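Local coordinates for protein GCN5-related N-acetyltransferase (Kribbella flavida, PDB 4MY0) that probably transfers an acetyl group from acetyl-CoA to amino groups of aminoglycosides, as a GNAT-family enzyme with two acetyltransferase domains and a sterol-carrier-like domain, at residues C[196-199]-C[203-206]; C[214-219]-C[241-246]. All blocks are in the same frame, centred on the assembly; numbering follows the deposited sequence.

Interaction 1 (C[196-199]-C[203-206]); sequences AEWL and ENFA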
# COMPACT_ATOMS: atom_id res chain seq x y z
N ALA C 196 17.50 -31.68 15.73
CA ALA C 196 17.34 -31.48 17.17
C ALA C 196 17.41 -29.99 17.56
O ALA C 196 16.63 -29.52 18.41
CB ALA C 196 18.38 -32.30 17.94
N GLU C 197 18.33 -29.25 16.94
CA GLU C 197 18.45 -27.81 17.19
C GLU C 197 17.15 -27.11 16.81
O GLU C 197 16.66 -26.24 17.53
CB GLU C 197 19.61 -27.21 16.37
CG GLU C 197 20.99 -27.79 16.69
CD GLU C 197 22.12 -27.13 15.91
OE1 GLU C 197 21.88 -26.06 15.29
OE2 GLU C 197 23.25 -27.68 15.90
N TRP C 198 16.61 -27.52 15.68
CA TRP C 198 15.40 -26.97 15.10
C TRP C 198 14.23 -27.21 16.06
O TRP C 198 13.45 -26.30 16.32
CB TRP C 198 15.19 -27.66 13.74
CG TRP C 198 14.00 -27.28 12.91
CD1 TRP C 198 13.59 -26.02 12.57
CD2 TRP C 198 13.11 -28.19 12.24
NE1 TRP C 198 12.48 -26.09 11.76
CE2 TRP C 198 12.17 -27.41 11.54
CE3 TRP C 198 13.01 -29.59 12.18
CZ2 TRP C 198 11.13 -27.98 10.78
CZ3 TRP C 198 11.98 -30.16 11.43
CH2 TRP C 198 11.06 -29.35 10.74
N LEU C 199 14.15 -28.42 16.61
CA LEU C 199 13.05 -28.79 17.50
C LEU C 199 13.24 -28.23 18.91
O LEU C 199 12.26 -28.10 19.65
CB LEU C 199 12.89 -30.31 17.57
CG LEU C 199 12.52 -31.03 16.28
CD1 LEU C 199 12.50 -32.54 16.47
CD2 LEU C 199 11.18 -30.53 15.75
N GLU C 203 11.01 -21.06 19.46
CA GLU C 203 10.17 -20.35 18.50
C GLU C 203 9.49 -21.30 17.52
O GLU C 203 8.59 -20.92 16.78
CB GLU C 203 10.98 -19.29 17.75
CG GLU C 203 11.69 -18.35 18.72
CD GLU C 203 12.46 -17.25 18.03
OE1 GLU C 203 12.83 -16.27 18.71
OE2 GLU C 203 12.70 -17.38 16.80
N ASN C 204 9.93 -22.55 17.54
CA ASN C 204 9.33 -23.57 16.69
C ASN C 204 8.37 -24.43 17.48
O ASN C 204 8.70 -24.87 18.59
CB ASN C 204 10.41 -24.41 16.03
CG ASN C 204 11.23 -23.60 15.05
OD1 ASN C 204 10.71 -22.68 14.41
ND2 ASN C 204 12.52 -23.91 14.95
N PHE C 205 7.18 -24.67 16.92
CA PHE C 205 6.16 -25.43 17.62
C PHE C 205 6.00 -26.77 16.89
O PHE C 205 5.51 -26.81 15.77
CB PHE C 205 4.82 -24.67 17.64
CG PHE C 205 4.95 -23.22 18.06
CD1 PHE C 205 5.93 -22.81 18.96
CD2 PHE C 205 4.07 -22.26 17.55
CE1 PHE C 205 6.05 -21.47 19.34
CE2 PHE C 205 4.17 -20.92 17.92
CZ PHE C 205 5.17 -20.52 18.81
N ALA C 206 6.45 -27.85 17.53
CA ALA C 206 6.47 -29.18 16.90
C ALA C 206 5.48 -30.12 17.58
O ALA C 206 5.43 -30.17 18.80
CB ALA C 206 7.88 -29.78 16.95
O HOH W 1 9.87 -26.78 20.10
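Leu-199 and Asn-204 mark the closest backbone approach, their CA atoms 6.5 Å apart, where helix 192-200 of the second GNAT domain turns back through a short helix-to-strand connection into strand 205-209. A side chain beyond the turn reaches back to the last turn of the helix. Asn-204 donates ND2 to the backbone carbonyl O of Trp-198 over 2.9 Å, nearly straight at 170°; the acceptor lies almost in the amide plane, while the donor comes in slightly tilted from the plane of the carbonyl. The same ND2 sits obliquely at the indole of Trp-198, 3.4 Å from its CD1, with the two flat groups 63° apart. A chi1 of -180° sets CG of Trp-198 opposite the backbone N and carries CD1 alongside this amide. OD1 makes a weak hydrogen bond to ND2 of Asn-217, consistent with the amide being held in this rotation. With an alanine here instead of Asn-204, the Trp-198 carbonyl would probably lose its side-chain donor and a gap would open beside CD1 of the indole. A water lies 2.8 Å from Leu-199 O and 2.7 Å from Asn-204 O, between the two backbones. Deeper in, branch CD2 of Leu-199 rests 3.6 Å from CB of Ala-206.

Interaction 2 (C[214-219]-C[241-246]); sequences VVYNWS and ATVGSG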
# COMPACT_ATOMS: atom_id res chain seq x y z
N VAL C 214 4.15 -32.13 12.63
CA VAL C 214 4.09 -30.80 12.03
C VAL C 214 4.98 -29.88 12.85
O VAL C 214 5.06 -30.00 14.09
CB VAL C 214 2.63 -30.27 11.96
CG1 VAL C 214 2.05 -30.12 13.35
CG2 VAL C 214 2.57 -28.91 11.21
N VAL C 215 5.69 -29.01 12.15
CA VAL C 215 6.48 -27.98 12.80
C VAL C 215 6.04 -26.64 12.23
O VAL C 215 6.03 -26.46 11.01
CB VAL C 215 7.98 -28.17 12.56
CG1 VAL C 215 8.78 -27.12 13.34
CG2 VAL C 215 8.40 -29.59 12.98
N TYR C 216 5.65 -25.72 13.10
CA TYR C 216 5.23 -24.40 12.63
C TYR C 216 5.66 -23.29 13.59
O TYR C 216 6.22 -23.57 14.67
CB TYR C 216 3.72 -24.35 12.36
CG TYR C 216 2.83 -24.51 13.58
CD1 TYR C 216 2.18 -23.41 14.13
CD2 TYR C 216 2.62 -25.75 14.15
CE1 TYR C 216 1.36 -23.55 15.22
CE2 TYR C 216 1.80 -25.90 15.25
CZ TYR C 216 1.17 -24.80 15.78
OH TYR C 216 0.34 -24.96 16.87
N ASN C 217 5.44 -22.05 13.18
CA ASN C 217 5.86 -20.90 13.98
C ASN C 217 5.11 -19.64 13.56
O ASN C 217 4.37 -19.66 12.57
CB ASN C 217 7.38 -20.67 13.85
CG ASN C 217 7.86 -20.80 12.41
OD1 ASN C 217 7.59 -19.94 11.57
ND2 ASN C 217 8.58 -21.88 12.12
N TRP C 218 5.29 -18.55 14.31
CA TRP C 218 4.65 -17.29 13.96
C TRP C 218 5.38 -16.60 12.83
O TRP C 218 6.61 -16.58 12.80
CB TRP C 218 4.63 -16.36 15.17
CG TRP C 218 3.67 -16.82 16.22
CD1 TRP C 218 3.97 -17.50 17.37
CD2 TRP C 218 2.25 -16.65 16.20
NE1 TRP C 218 2.82 -17.75 18.07
CE2 TRP C 218 1.75 -17.24 17.38
CE3 TRP C 218 1.35 -16.04 15.32
CZ2 TRP C 218 0.39 -17.24 17.69
CZ3 TRP C 218 0.01 -16.05 15.62
CH2 TRP C 218 -0.47 -16.65 16.80
N SER C 219 4.61 -16.01 11.91
CA SER C 219 5.17 -15.17 10.85
C SER C 219 4.34 -13.87 10.74
O SER C 219 3.32 -13.85 10.06
CB SER C 219 5.18 -15.93 9.52
OG SER C 219 5.94 -15.26 8.54
N ALA C 241 -5.35 -29.51 11.78
CA ALA C 241 -6.30 -28.92 12.72
C ALA C 241 -5.57 -28.35 13.94
O ALA C 241 -6.00 -27.34 14.50
CB ALA C 241 -7.38 -29.94 13.11
N THR C 242 -4.47 -28.99 14.35
CA THR C 242 -3.61 -28.43 15.40
C THR C 242 -3.10 -27.04 15.02
O THR C 242 -3.22 -26.10 15.81
CB THR C 242 -2.41 -29.35 15.68
OG1 THR C 242 -2.89 -30.66 16.00
CG2 THR C 242 -1.58 -28.82 16.86
N VAL C 243 -2.56 -26.89 13.81
CA VAL C 243 -2.09 -25.58 13.36
C VAL C 243 -3.25 -24.58 13.30
O VAL C 243 -3.15 -23.45 13.80
CB VAL C 243 -1.42 -25.67 11.97
CG1 VAL C 243 -0.90 -24.29 11.54
CG2 VAL C 243 -0.29 -26.69 11.98
N GLY C 244 -4.35 -24.99 12.69
CA GLY C 244 -5.51 -24.13 12.51
C GLY C 244 -6.22 -23.75 13.80
O GLY C 244 -6.98 -22.78 13.82
N SER C 245 -5.98 -24.50 14.87
CA SER C 245 -6.60 -24.20 16.17
C SER C 245 -6.23 -22.78 16.62
O SER C 245 -6.88 -22.23 17.50
CB SER C 245 -6.15 -25.20 17.23
OG SER C 245 -4.79 -24.96 17.61
N GLY C 246 -5.20 -22.20 16.01
CA GLY C 246 -4.82 -20.83 16.32
C GLY C 246 -5.66 -19.73 15.66
O GLY C 246 -5.34 -18.55 15.78
O HOH W 2 -2.01 -23.14 16.60
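Helix 233-244 packs against one face of the sheet through strand 212-219 within the second GNAT domain, in a buried strand-on-helix contact in which Val-243 meets both Val-214 and Tyr-216. The backbones come nearest at Tyr-216 and Val-243, whose CA atoms lie 7.5 Å apart, so side chains fill the space between them. Methyl CG2 of Val-243 sits over one face of the Tyr-216 ring, 4.1 Å from its centroid and 24° off the normal, a CH-pi contact displaced toward CD2. The second methyl, CG1, lies on the same face, 4.1 Å from CD1 of Tyr-216, so the two branches rest side by side under the CD1 and CD2 halves of the ring. A chi1 of 66° turns the Tyr-216 ring so that Val-243 lies against its face, the two side chains running past each other in opposite directions. Val-214 adds its CG2, 3.7 Å from CG2 of Val-243, so that this one methyl is shared by a valine and an aromatic ring.

The polar end of the phenol is served by water: one molecule lies 3.0 Å from Tyr-216 OH and donates to Val-243 O, also at 3.0 Å. Nearby, Ser-245 OG donates to Thr-242 O over 2.6 Å, a side-chain-to-backbone bond within the segment 241-246, and is also hydrogen-bonded to NH1 of Arg-95 of a second subunit, a residue seen to bind acetyl-CoA. Pro-92 of that subunit packs on Tyr-216, Thr-242 and Ser-245. The contact therefore combines an apolar grip with a hydrated hydroxyl: methyl groups cover one face of the ring, while its buried oxygen reaches a helix carbonyl through water.

Interactions 1 and 2 lie in series along the chain, their centres 13 Å apart, and meet through the antiparallel neighbours 205-209 and 212-219. Phe-205 N lies 2.7 Å from Tyr-216 O, a probable hydrogen bond between the strands, and Phe-205 CE2 packs 3.5 Å from Trp-218 NE1. Val-215, pointing away from helix 233-244, touches Trp-198 and Leu-199, so strand 212-219 has helix 192-200 on one face and helix 233-244 on the other. Interaction 1 is remote from the cofactor sites, whereas in interaction 2 the side chain of Tyr-216 is about 9 Å from a bound acetyl-CoA. Both contacts also touch a second subunit.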